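Long-range contacts in acetyl-CoA acetyltransferase (Mycobacterium smegmatis, PDB 4EGV), which probably acts as an acyltransferase and is a monomeric thiolase-like protein that carries an additional C-terminal domain beyond its thiolase fold: residues L45-A50 against R95-N100; F224-A229 against P237-V242; A338-Y343 against F402-A407; Y460-D465 against K494-G499. All blocks are in the same frame, centred on the assembly; numbering follows the deposited sequence.

Interaction 1 of 4, residues L45-A50 against R95-N100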
loop_
_atom_site.group_PDB
_atom_site.type_symbol
_atom_site.label_atom_id
_atom_site.label_comp_id
_atom_site.label_asym_id
_atom_site.label_seq_id
_atom_site.Cartn_x
_atom_site.Cartn_y
_atom_site.Cartn_z
ATOM N N LEU A 45 0.591 -10.791 19.567
ATOM C CA LEU A 45 -0.402 -10.590 18.505
ATOM C C LEU A 45 -0.131 -11.369 17.202
ATOM O O LEU A 45 -1.040 -11.898 16.549
ATOM C CB LEU A 45 -0.518 -9.113 18.174
ATOM C CG LEU A 45 -1.163 -8.158 19.188
ATOM C CD1 LEU A 45 -0.861 -6.698 18.889
ATOM C CD2 LEU A 45 -2.644 -8.381 19.398
ATOM N N ALA A 46 1.142 -11.410 16.837
ATOM C CA ALA A 46 1.614 -12.162 15.712
ATOM C C ALA A 46 1.507 -13.632 16.027
ATOM O O ALA A 46 1.289 -14.425 15.159
ATOM C CB ALA A 46 3.063 -11.779 15.402
ATOM N N THR A 47 1.671 -13.983 17.279
ATOM C CA THR A 47 1.531 -15.365 17.743
ATOM C C THR A 47 0.087 -15.863 17.619
ATOM O O THR A 47 -0.170 -16.881 17.059
ATOM C CB THR A 47 2.076 -15.474 19.185
ATOM O OG1 THR A 47 3.482 -15.190 19.139
ATOM C CG2 THR A 47 1.820 -16.837 19.778
ATOM N N GLU A 48 -0.850 -15.107 18.136
ATOM C CA GLU A 48 -2.236 -15.420 17.965
ATOM C C GLU A 48 -2.682 -15.608 16.504
ATOM O O GLU A 48 -3.366 -16.568 16.202
ATOM C CB GLU A 48 -3.098 -14.366 18.648
ATOM C CG GLU A 48 -3.371 -14.648 20.105
ATOM C CD GLU A 48 -4.044 -16.003 20.385
ATOM O OE1 GLU A 48 -4.974 -16.412 19.675
ATOM O OE2 GLU A 48 -3.650 -16.661 21.357
ATOM N N ALA A 49 -2.317 -14.686 15.626
ATOM C CA ALA A 49 -2.534 -14.858 14.178
ATOM C C ALA A 49 -1.831 -16.074 13.555
ATOM O O ALA A 49 -2.394 -16.726 12.705
ATOM C CB ALA A 49 -2.155 -13.617 13.442
ATOM N N ALA A 50 -0.617 -16.380 13.997
ATOM C CA ALA A 50 0.137 -17.519 13.483
ATOM C C ALA A 50 -0.490 -18.847 13.869
ATOM O O ALA A 50 -0.488 -19.811 13.064
ATOM C CB ALA A 50 1.584 -17.451 13.919
ATOM N N ARG A 95 11.859 -15.191 15.548
ATOM C CA ARG A 95 12.089 -16.379 16.430
ATOM C C ARG A 95 11.257 -16.479 17.720
ATOM O O ARG A 95 10.952 -17.575 18.141
ATOM C CB ARG A 95 13.571 -16.589 16.768
ATOM C CG ARG A 95 14.253 -17.346 15.710
ATOM C CD ARG A 95 15.673 -17.670 15.982
ATOM N NE ARG A 95 16.241 -17.973 14.683
ATOM C CZ ARG A 95 16.026 -19.109 14.004
ATOM N NH1 ARG A 95 15.252 -20.095 14.503
ATOM N NH2 ARG A 95 16.571 -19.227 12.793
ATOM N N SER A 96 10.906 -15.358 18.341
ATOM C CA SER A 96 10.055 -15.415 19.504
ATOM C C SER A 96 8.677 -15.952 19.116
ATOM O O SER A 96 8.041 -16.627 19.917
ATOM C CB SER A 96 9.865 -14.040 20.171
ATOM O OG SER A 96 11.019 -13.261 20.321
ATOM N N VAL A 97 8.218 -15.602 17.906
ATOM C CA VAL A 97 6.919 -15.970 17.385
ATOM C C VAL A 97 6.973 -17.433 17.099
ATOM O O VAL A 97 6.038 -18.162 17.408
ATOM C CB VAL A 97 6.479 -15.110 16.114
ATOM C CG1 VAL A 97 5.284 -15.743 15.378
ATOM C CG2 VAL A 97 6.121 -13.676 16.518
ATOM N N ALA A 98 8.103 -17.865 16.569
ATOM C CA ALA A 98 8.338 -19.271 16.271
ATOM C C ALA A 98 8.288 -20.158 17.523
ATOM O O ALA A 98 7.714 -21.228 17.479
ATOM C CB ALA A 98 9.648 -19.422 15.578
ATOM N N ARG A 99 8.869 -19.685 18.635
ATOM C CA ARG A 99 9.051 -20.462 19.855
ATOM C C ARG A 99 7.676 -20.652 20.440
ATOM O O ARG A 99 7.267 -21.766 20.832
ATOM C CB ARG A 99 10.010 -19.740 20.839
ATOM C CG ARG A 99 10.829 -20.645 21.879
ATOM C CD ARG A 99 12.259 -20.024 22.228
ATOM N NE ARG A 99 12.127 -18.654 22.775
ATOM C CZ ARG A 99 12.639 -17.515 22.283
ATOM N NH1 ARG A 99 13.420 -17.472 21.199
ATOM N NH2 ARG A 99 12.352 -16.390 22.922
ATOM N N ASN A 100 6.945 -19.561 20.441
ATOM C CA ASN A 100 5.576 -19.556 20.906
ATOM C C ASN A 100 4.558 -20.507 20.251
ATOM O O ASN A 100 3.591 -20.922 20.893
ATOM C CB ASN A 100 5.030 -18.153 20.780
ATOM C CG ASN A 100 5.484 -17.250 21.881
ATOM O OD1 ASN A 100 6.043 -17.678 22.882
ATOM N ND2 ASN A 100 5.249 -15.986 21.700
#

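Interaction 2 of 4, residues F224-A229 against P237-V242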
loop_
_atom_site.group_PDB
_atom_site.type_symbol
_atom_site.label_atom_id
_atom_site.label_comp_id
_atom_site.label_asym_id
_atom_site.label_seq_id
_atom_site.Cartn_x
_atom_site.Cartn_y
_atom_site.Cartn_z
ATOM N N PHE A 224 -15.538 2.096 0.675
ATOM C CA PHE A 224 -14.525 1.562 1.604
ATOM C C PHE A 224 -14.971 1.444 3.079
ATOM O O PHE A 224 -14.876 0.368 3.666
ATOM C CB PHE A 224 -13.249 2.387 1.518
ATOM C CG PHE A 224 -12.428 2.085 0.331
ATOM C CD1 PHE A 224 -11.161 1.558 0.470
ATOM C CD2 PHE A 224 -12.911 2.305 -0.928
ATOM C CE1 PHE A 224 -10.387 1.258 -0.646
ATOM C CE2 PHE A 224 -12.150 1.998 -2.038
ATOM C CZ PHE A 224 -10.897 1.490 -1.902
ATOM N N SER A 225 -15.474 2.534 3.654
ATOM C CA SER A 225 -15.837 2.530 5.057
ATOM C C SER A 225 -17.059 1.689 5.330
ATOM O O SER A 225 -17.243 1.226 6.449
ATOM C CB SER A 225 -15.958 3.943 5.666
ATOM O OG SER A 225 -17.082 4.642 5.202
ATOM N N LYS A 226 -17.871 1.452 4.302
ATOM C CA LYS A 226 -19.002 0.564 4.441
ATOM C C LYS A 226 -18.574 -0.889 4.593
ATOM O O LYS A 226 -19.039 -1.586 5.498
ATOM C CB LYS A 226 -19.947 0.708 3.267
ATOM C CG LYS A 226 -21.135 -0.227 3.406
ATOM C CD LYS A 226 -22.338 0.101 2.512
ATOM C CE LYS A 226 -22.351 -0.756 1.237
ATOM N NZ LYS A 226 -21.536 -0.129 0.184
ATOM N N VAL A 227 -17.693 -1.343 3.702
ATOM C CA VAL A 227 -17.080 -2.657 3.802
ATOM C C VAL A 227 -16.347 -2.798 5.139
ATOM O O VAL A 227 -16.383 -3.830 5.756
ATOM C CB VAL A 227 -16.120 -2.914 2.603
ATOM C CG1 VAL A 227 -15.172 -4.099 2.852
ATOM C CG2 VAL A 227 -16.901 -3.106 1.317
ATOM N N ALA A 228 -15.701 -1.737 5.580
ATOM C CA ALA A 228 -14.951 -1.755 6.792
ATOM C C ALA A 228 -15.818 -1.973 8.000
ATOM O O ALA A 228 -15.388 -2.627 8.937
ATOM C CB ALA A 228 -14.146 -0.499 6.933
ATOM N N ALA A 229 -17.038 -1.447 7.981
ATOM C CA ALA A 229 -17.910 -1.496 9.160
ATOM C C ALA A 229 -18.483 -2.894 9.415
ATOM O O ALA A 229 -18.771 -3.261 10.559
ATOM C CB ALA A 229 -19.008 -0.458 9.083
ATOM N N PRO A 237 -14.826 0.813 13.814
ATOM C CA PRO A 237 -15.152 1.537 12.580
ATOM C C PRO A 237 -16.577 2.111 12.638
ATOM O O PRO A 237 -17.525 1.426 13.055
ATOM C CB PRO A 237 -15.092 0.439 11.528
ATOM C CG PRO A 237 -15.638 -0.785 12.278
ATOM C CD PRO A 237 -15.405 -0.548 13.782
ATOM N N THR A 238 -16.718 3.371 12.244
ATOM C CA THR A 238 -18.036 3.933 11.914
ATOM C C THR A 238 -18.125 4.126 10.395
ATOM O O THR A 238 -17.157 4.576 9.754
ATOM C CB THR A 238 -18.316 5.262 12.640
ATOM O OG1 THR A 238 -17.177 5.587 13.430
ATOM C CG2 THR A 238 -19.516 5.142 13.578
ATOM N N GLU A 239 -19.273 3.757 9.825
ATOM C CA GLU A 239 -19.520 3.980 8.403
ATOM C C GLU A 239 -19.745 5.464 8.136
ATOM O O GLU A 239 -20.335 6.166 8.959
ATOM C CB GLU A 239 -20.695 3.142 7.906
ATOM C CG GLU A 239 -20.813 3.110 6.405
ATOM C CD GLU A 239 -22.167 2.641 5.901
ATOM O OE1 GLU A 239 -22.907 1.948 6.637
ATOM O OE2 GLU A 239 -22.482 2.961 4.736
ATOM N N ARG A 240 -19.244 5.926 6.988
ATOM C CA ARG A 240 -19.325 7.336 6.594
ATOM C C ARG A 240 -19.954 7.485 5.209
ATOM O O ARG A 240 -19.662 6.707 4.309
ATOM C CB ARG A 240 -17.941 8.018 6.646
ATOM C CG ARG A 240 -17.090 7.776 7.933
ATOM C CD ARG A 240 -17.544 8.591 9.131
ATOM N NE ARG A 240 -16.636 8.457 10.248
ATOM C CZ ARG A 240 -16.795 9.061 11.428
ATOM N NH1 ARG A 240 -17.841 9.843 11.657
ATOM N NH2 ARG A 240 -15.897 8.884 12.391
ATOM N N SER A 241 -20.836 8.473 5.058
ATOM C CA SER A 241 -21.409 8.831 3.759
ATOM C C SER A 241 -20.494 9.808 3.008
ATOM O O SER A 241 -19.616 10.426 3.582
ATOM C CB SER A 241 -22.810 9.431 3.924
ATOM O OG SER A 241 -22.757 10.718 4.522
ATOM N N VAL A 242 -20.725 9.936 1.711
ATOM C CA VAL A 242 -20.001 10.851 0.845
ATOM C C VAL A 242 -20.052 12.277 1.373
ATOM O O VAL A 242 -19.037 12.944 1.430
ATOM C CB VAL A 242 -20.584 10.785 -0.591
ATOM C CG1 VAL A 242 -20.010 11.859 -1.475
ATOM C CG2 VAL A 242 -20.373 9.382 -1.233
#

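Interaction 3 of 4, residues A338-Y343 against F402-A407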
loop_
_atom_site.group_PDB
_atom_site.type_symbol
_atom_site.label_atom_id
_atom_site.label_comp_id
_atom_site.label_asym_id
_atom_site.label_seq_id
_atom_site.Cartn_x
_atom_site.Cartn_y
_atom_site.Cartn_z
ATOM N N ALA A 338 -12.424 -11.278 -10.000
ATOM C CA ALA A 338 -13.667 -11.270 -9.260
ATOM C C ALA A 338 -13.689 -10.307 -8.057
ATOM O O ALA A 338 -14.740 -9.796 -7.689
ATOM C CB ALA A 338 -13.997 -12.670 -8.825
ATOM N N ALA A 339 -12.523 -10.065 -7.457
ATOM C CA ALA A 339 -12.392 -9.251 -6.234
ATOM C C ALA A 339 -11.041 -8.560 -6.180
ATOM O O ALA A 339 -10.042 -9.117 -6.619
ATOM C CB ALA A 339 -12.617 -10.095 -4.973
ATOM N N PHE A 340 -11.038 -7.338 -5.643
ATOM C CA PHE A 340 -9.834 -6.510 -5.488
ATOM C C PHE A 340 -9.637 -6.109 -4.035
ATOM O O PHE A 340 -10.592 -5.787 -3.369
ATOM C CB PHE A 340 -9.946 -5.211 -6.308
ATOM C CG PHE A 340 -9.946 -5.410 -7.793
ATOM C CD1 PHE A 340 -8.758 -5.396 -8.507
ATOM C CD2 PHE A 340 -11.139 -5.582 -8.486
ATOM C CE1 PHE A 340 -8.753 -5.569 -9.861
ATOM C CE2 PHE A 340 -11.143 -5.769 -9.851
ATOM C CZ PHE A 340 -9.948 -5.764 -10.537
ATOM N N ASP A 341 -8.390 -6.156 -3.567
ATOM C CA ASP A 341 -7.939 -5.386 -2.407
ATOM C C ASP A 341 -6.784 -4.502 -2.826
ATOM O O ASP A 341 -5.670 -4.963 -3.017
ATOM C CB ASP A 341 -7.530 -6.234 -1.204
ATOM C CG ASP A 341 -7.406 -5.393 0.087
ATOM O OD1 ASP A 341 -8.408 -5.196 0.776
ATOM O OD2 ASP A 341 -6.304 -4.931 0.419
ATOM N N LEU A 342 -7.095 -3.223 -2.989
ATOM C CA LEU A 342 -6.140 -2.200 -3.384
ATOM C C LEU A 342 -5.751 -1.378 -2.171
ATOM O O LEU A 342 -6.588 -0.977 -1.374
ATOM C CB LEU A 342 -6.715 -1.325 -4.522
ATOM C CG LEU A 342 -6.627 -1.745 -5.997
ATOM C CD1 LEU A 342 -6.280 -3.174 -6.266
ATOM C CD2 LEU A 342 -7.889 -1.348 -6.750
ATOM N N TYR A 343 -4.461 -1.171 -2.012
ATOM C CA TYR A 343 -3.955 -0.472 -0.863
ATOM C C TYR A 343 -4.381 1.003 -0.894
ATOM O O TYR A 343 -4.215 1.700 -1.903
ATOM C CB TYR A 343 -2.447 -0.607 -0.845
ATOM C CG TYR A 343 -1.759 -0.120 0.404
ATOM C CD1 TYR A 343 -1.279 -1.039 1.353
ATOM C CD2 TYR A 343 -1.560 1.249 0.635
ATOM C CE1 TYR A 343 -0.644 -0.619 2.494
ATOM C CE2 TYR A 343 -0.927 1.699 1.779
ATOM C CZ TYR A 343 -0.467 0.756 2.713
ATOM O OH TYR A 343 0.178 1.194 3.852
ATOM N N PHE A 402 -10.690 -15.462 -9.522
ATOM C CA PHE A 402 -9.391 -14.833 -9.286
ATOM C C PHE A 402 -9.501 -13.568 -8.486
ATOM O O PHE A 402 -10.382 -12.806 -8.726
ATOM C CB PHE A 402 -8.713 -14.499 -10.614
ATOM C CG PHE A 402 -8.186 -15.687 -11.339
ATOM C CD1 PHE A 402 -6.838 -16.005 -11.295
ATOM C CD2 PHE A 402 -9.043 -16.504 -12.070
ATOM C CE1 PHE A 402 -6.346 -17.122 -11.982
ATOM C CE2 PHE A 402 -8.572 -17.617 -12.747
ATOM C CZ PHE A 402 -7.223 -17.923 -12.717
ATOM N N ALA A 403 -8.567 -13.352 -7.545
ATOM C CA ALA A 403 -8.488 -12.120 -6.658
ATOM C C ALA A 403 -7.139 -11.384 -6.721
ATOM O O ALA A 403 -6.089 -11.982 -6.544
ATOM C CB ALA A 403 -8.811 -12.469 -5.215
ATOM N N LEU A 404 -7.186 -10.084 -6.959
ATOM C CA LEU A 404 -5.979 -9.279 -7.045
ATOM C C LEU A 404 -5.725 -8.481 -5.747
ATOM O O LEU A 404 -6.629 -7.829 -5.207
ATOM C CB LEU A 404 -6.060 -8.364 -8.270
ATOM C CG LEU A 404 -4.828 -7.579 -8.688
ATOM C CD1 LEU A 404 -4.758 -7.475 -10.163
ATOM C CD2 LEU A 404 -4.811 -6.187 -8.077
ATOM N N VAL A 405 -4.498 -8.544 -5.250
ATOM C CA VAL A 405 -4.099 -7.752 -4.109
ATOM C C VAL A 405 -3.029 -6.776 -4.566
ATOM O O VAL A 405 -2.077 -7.177 -5.177
ATOM C CB VAL A 405 -3.588 -8.656 -2.926
ATOM C CG1 VAL A 405 -3.086 -7.856 -1.763
ATOM C CG2 VAL A 405 -4.681 -9.569 -2.451
ATOM N N GLY A 406 -3.170 -5.493 -4.258
ATOM C CA GLY A 406 -2.106 -4.531 -4.524
ATOM C C GLY A 406 -1.578 -3.915 -3.252
ATOM O O GLY A 406 -2.344 -3.446 -2.440
ATOM N N ALA A 407 -0.258 -3.893 -3.103
ATOM C CA ALA A 407 0.389 -3.431 -1.864
ATOM C C ALA A 407 1.330 -2.270 -2.088
ATOM O O ALA A 407 2.304 -2.413 -2.767
ATOM C CB ALA A 407 1.137 -4.597 -1.196
#

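Interaction 4 of 4, residues Y460-D465 against K494-G499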
loop_
_atom_site.group_PDB
_atom_site.type_symbol
_atom_site.label_atom_id
_atom_site.label_comp_id
_atom_site.label_asym_id
_atom_site.label_seq_id
_atom_site.Cartn_x
_atom_site.Cartn_y
_atom_site.Cartn_z
ATOM N N TYR A 460 1.467 21.444 -4.598
ATOM C CA TYR A 460 1.465 22.136 -3.329
ATOM C C TYR A 460 0.752 21.284 -2.281
ATOM O O TYR A 460 -0.023 20.367 -2.584
ATOM C CB TYR A 460 0.738 23.492 -3.467
ATOM C CG TYR A 460 -0.754 23.360 -3.735
ATOM C CD1 TYR A 460 -1.688 23.460 -2.699
ATOM C CD2 TYR A 460 -1.230 23.119 -5.026
ATOM C CE1 TYR A 460 -3.047 23.323 -2.933
ATOM C CE2 TYR A 460 -2.600 22.981 -5.279
ATOM C CZ TYR A 460 -3.510 23.089 -4.218
ATOM O OH TYR A 460 -4.861 22.948 -4.455
ATOM N N THR A 461 1.022 21.606 -1.031
ATOM C CA THR A 461 0.136 21.208 0.046
ATOM C C THR A 461 0.174 22.269 1.155
ATOM O O THR A 461 1.012 23.169 1.120
ATOM C CB THR A 461 0.476 19.779 0.549
ATOM O OG1 THR A 461 -0.480 19.361 1.530
ATOM C CG2 THR A 461 1.886 19.705 1.077
ATOM N N VAL A 462 -0.750 22.184 2.103
ATOM C CA VAL A 462 -0.740 23.092 3.230
ATOM C C VAL A 462 -0.850 22.300 4.529
ATOM O O VAL A 462 -1.618 21.336 4.620
ATOM C CB VAL A 462 -1.891 24.108 3.150
ATOM C CG1 VAL A 462 -1.759 25.157 4.271
ATOM C CG2 VAL A 462 -1.924 24.794 1.816
ATOM N N ARG A 463 -0.086 22.696 5.539
ATOM C CA ARG A 463 -0.229 22.085 6.861
ATOM C C ARG A 463 -1.138 22.920 7.736
ATOM O O ARG A 463 -0.787 24.015 8.117
ATOM C CB ARG A 463 1.115 21.924 7.551
ATOM C CG ARG A 463 2.166 21.221 6.732
ATOM C CD ARG A 463 3.194 20.556 7.605
ATOM N NE ARG A 463 2.511 19.629 8.497
ATOM C CZ ARG A 463 3.007 18.483 8.951
ATOM N NH1 ARG A 463 4.235 18.069 8.619
ATOM N NH2 ARG A 463 2.252 17.751 9.739
ATOM N N TYR A 464 -2.312 22.392 8.039
ATOM C CA TYR A 464 -3.312 23.094 8.838
ATOM C C TYR A 464 -3.158 22.761 10.320
ATOM O O TYR A 464 -3.794 23.358 11.185
ATOM C CB TYR A 464 -4.726 22.771 8.373
ATOM C CG TYR A 464 -5.003 23.117 6.953
ATOM C CD1 TYR A 464 -5.287 24.411 6.574
ATOM C CD2 TYR A 464 -5.018 22.128 5.973
ATOM C CE1 TYR A 464 -5.565 24.724 5.240
ATOM C CE2 TYR A 464 -5.307 22.428 4.646
ATOM C CZ TYR A 464 -5.574 23.727 4.289
ATOM O OH TYR A 464 -5.856 24.003 2.986
ATOM N N ASP A 465 -2.289 21.819 10.610
ATOM C CA ASP A 465 -2.041 21.438 11.978
ATOM C C ASP A 465 -0.944 22.296 12.594
ATOM O O ASP A 465 -0.721 22.228 13.785
ATOM C CB ASP A 465 -1.764 19.919 12.099
ATOM C CG ASP A 465 -0.834 19.369 10.975
ATOM O OD1 ASP A 465 -0.840 19.912 9.849
ATOM O OD2 ASP A 465 -0.091 18.385 11.201
ATOM N N LYS A 494 -2.998 31.914 1.597
ATOM C CA LYS A 494 -4.415 32.153 1.347
ATOM C C LYS A 494 -4.814 31.567 -0.030
ATOM O O LYS A 494 -5.865 30.940 -0.157
ATOM C CB LYS A 494 -4.685 33.672 1.445
ATOM C CG LYS A 494 -6.126 34.126 1.349
ATOM C CD LYS A 494 -6.282 35.574 1.844
ATOM C CE LYS A 494 -7.697 35.758 2.469
ATOM N NZ LYS A 494 -8.055 37.175 2.665
ATOM N N LEU A 495 -3.956 31.756 -1.042
ATOM C CA LEU A 495 -4.177 31.199 -2.381
ATOM C C LEU A 495 -4.143 29.665 -2.385
ATOM O O LEU A 495 -4.966 29.048 -3.057
ATOM C CB LEU A 495 -3.182 31.778 -3.410
ATOM C CG LEU A 495 -3.404 31.339 -4.864
ATOM C CD1 LEU A 495 -4.607 32.046 -5.553
ATOM C CD2 LEU A 495 -2.137 31.499 -5.660
ATOM N N LEU A 496 -3.205 29.064 -1.643
ATOM C CA LEU A 496 -3.096 27.597 -1.560
ATOM C C LEU A 496 -4.238 26.922 -0.787
ATOM O O LEU A 496 -4.657 25.802 -1.132
ATOM C CB LEU A 496 -1.757 27.148 -0.979
ATOM C CG LEU A 496 -0.454 27.646 -1.606
ATOM C CD1 LEU A 496 0.760 27.234 -0.796
ATOM C CD2 LEU A 496 -0.308 27.183 -3.018
ATOM N N SER A 497 -4.751 27.609 0.235
ATOM C CA SER A 497 -5.839 27.073 1.061
ATOM C C SER A 497 -7.240 27.273 0.489
ATOM O O SER A 497 -8.113 26.426 0.675
ATOM C CB SER A 497 -5.812 27.687 2.459
ATOM O OG SER A 497 -4.507 27.735 2.999
ATOM N N GLU A 498 -7.450 28.400 -0.191
ATOM C CA GLU A 498 -8.796 28.856 -0.528
ATOM C C GLU A 498 -9.060 29.086 -2.015
ATOM O O GLU A 498 -10.214 29.134 -2.425
ATOM C CB GLU A 498 -9.118 30.148 0.237
ATOM C CG GLU A 498 -9.299 29.982 1.762
ATOM C CD GLU A 498 -9.732 31.283 2.497
ATOM O OE1 GLU A 498 -9.688 32.406 1.916
ATOM O OE2 GLU A 498 -10.114 31.166 3.685
ATOM N N GLY A 499 -8.015 28.993 -2.815
ATOM C CA GLY A 499 -8.149 29.099 -4.253
ATOM C C GLY A 499 -7.638 27.940 -5.088
ATOM O O GLY A 499 -7.776 26.817 -4.721
#

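Interaction 1 of 4, residues L45-A50 against R95-N100
T47 and N100 make the polar half of this helix-helix contact, V97 and two alanines the apolar half. The polar part is a single hydrogen bond: ND2 of N100 donates to OG1 of T47 over 3.2 Å, and at 170° it is nearly straight. OG1 lies almost in the amide plane of N100, which suits a donor whose N-H bonds are confined to that plane. The threonine hydroxyl serves two partners. It gives its own proton to the carbonyl oxygen of V43, one turn earlier on the same helix, and receives the amide of N100. The torsion of T47 (chi1 -64°) sets OG1 anti to the carbonyl carbon and beside the backbone N, within reach of both. The two side chains cross at about a right angle, and CG2 of T47 rests 3.6 Å from CB of N100, so the methyl branch packs while the hydroxyl bonds.

The apolar part is built on V97. Its CG2 meets CB of A46 at 3.8 Å and its CG1 approaches CB of A50 at 4.3 Å, so the two branches each meet one of two alanines a helical turn apart. Alanine suits both places, since its short side chain fits where the axes of the two segments approach to 9.2 Å, inclined at 48°. Beneath them V97 also touches F140, and A46 and A50 touch S142 and L138, all on strand 136-143. Two helices side by side on one face of the sheet, the second crossing over from strand 70-73 to its parallel neighbour 107-110, are typical of the layered alpha-beta architecture of the thiolase fold.

Interaction 2 of 4, residues F224-A229 against P237-V242
S225 and R240 join the last turns of helix 210-230 to the extended chain that leaves the helix and runs back along it. In sequence this part falls between strands 136-143 and 271-279 of the core, the place where thiolases carry their loop domain. The two segments run in roughly opposite directions, A229 lying by P237 and S225 by E239. At one end the backbone N of R240 donates to OG of S225 over 3.1 Å, with 151° at the hydrogen. The serine hydroxyl is placed between its own backbone N and carbonyl carbon (chi1 71°) and also bonds to the carbonyl oxygen of A222. A short side chain suits the close approach of loop and helix here, its CB and OG both near the backbone N of R240.

K226 and E239 run alongside each other, their ends leading in the same direction. Both leave their backbones with CG anti to N, and the glutamate runs on extended, its CG 3.7 Å from CA of K226 and its OE2 3.6 Å from CD of K226. The pairing is mainly of methylene against carboxylate: NZ stays 5.6 Å from OE2, too far for a salt bridge, although the opposite charges should attract weakly. Long, flexible, charged residues fit this solvent-facing border.

R240 turns the other way, bending at chi2 toward a salt bridge with E244 of helix 242-246, whose N-cap is S241. At the far end, P237 sets its rigid ring against the closing turn of helix 210-230, with CG 3.8 Å from the carbonyl oxygen of A228 and 3.9 Å from CA of A229.

Interaction 3 of 4, residues A338-Y343 against F402-A407
L404 leans against F340 and L342, residues of the neighbouring strand that send their side chains to the same face of the sheet. The path begins at CB of L404, which lies 4.0 Å from CD1 of the F340 ring. CG then turns anti to the backbone N (chi1 -171°), carrying the fork of the side chain along the sheet. From there CD2 reaches CD1 of L342 at 3.8 Å and CD1 of F340 at 4.0 Å, so one methyl fills the angle between an aromatic and an aliphatic neighbour. On its other flank L404 meets V417 and I419 of strand 414-421. A branched apolar chain suits a buried place with neighbours on both adjoining strands.

Beneath these side chains the strands are parallel and in register, F340 beside L404 and D341 beside V405. They are the edge strand 337-342 and the strand 402-409 of the C-terminal half of the thiolase fold, joined by a crossover that includes helix 383-397. The main-chain bonds alternate in the parallel manner: L404 N to A339 O at 3.0 Å, D341 N to L404 O at 2.9 Å, and G406 N to D341 O at 2.8 Å.

The opposite face carries A403 and V405, small enough to lie close under helix 383-397, where they touch M395 and A391. D341 also points to that face. Its buried carboxylate is satisfied on both oxygens, OD1 by the backbone N of L369 and OD2 by the hydroxyl of Y383, while the hydroxyl of Y343 bonds to the carbonyl oxygen of G380.

Interaction 4 of 4, residues Y460-D465 against K494-G499
L496, on the helix of an OB-type fold, packs on Y460 and V462 of strand 453-463, the central strand of a five-stranded antiparallel sheet. In sequence the helix follows the third strand and precedes the fourth, as in OB folds, and it belongs to the additional C-terminal domain of this thiolase-like protein. It runs almost perpendicular to the strand, at 93°, with the axes of the two segments 8.4 Å apart. The side chains of L496 and Y460 run past one another head to tail, CD2 of the leucine lying 3.9 Å from CB of the tyrosine. V462 crosses the leucine obliquely and brings its CG2 to 3.7 Å from CB of L496. Alternate strand residues face the helix, so apolar atoms are wanted at Y460 and V462, and a beta-branched valine also suits the extended backbone.

The tyrosine rings give carbon surface to the contact and send their hydroxyls onward. The ring of Y460 projects past L496 (chi1 67°) until its OH bonds to R203, outside this domain's sheet. OH of Y464 bonds to OD1 of D257 and also lies 3.6 Å from CA of S497. OG of S497 turns back to the carbonyl oxygen of V493, a common way for a helical serine to satisfy its hydroxyl. Beside it, CG1 of V462 sits 3.9 Å above one face of the Y464 ring, nearer its rim than its centre.

In the fold
The four contacts follow one another in numerical order along the chain. Interactions 1 and 3 belong to the same mixed sheet: the first sets two helices on strand 136-143 of its N-terminal half, the third joins edge strand 337-342 to its parallel neighbour 402-409, and their centres are about 27 Å apart. Interaction 2 lies in the insertion that falls in sequence between strands 136-143 and 271-279, its nearest atoms about 4 Å from interaction 3 without touching it. Interaction 4, in the added domain, is about 45 Å from interaction 1 between centres, on the opposite side of the chain's centre. The chain thus combines a thiolase core, an insertion and an OB-type domain packed on that insertion.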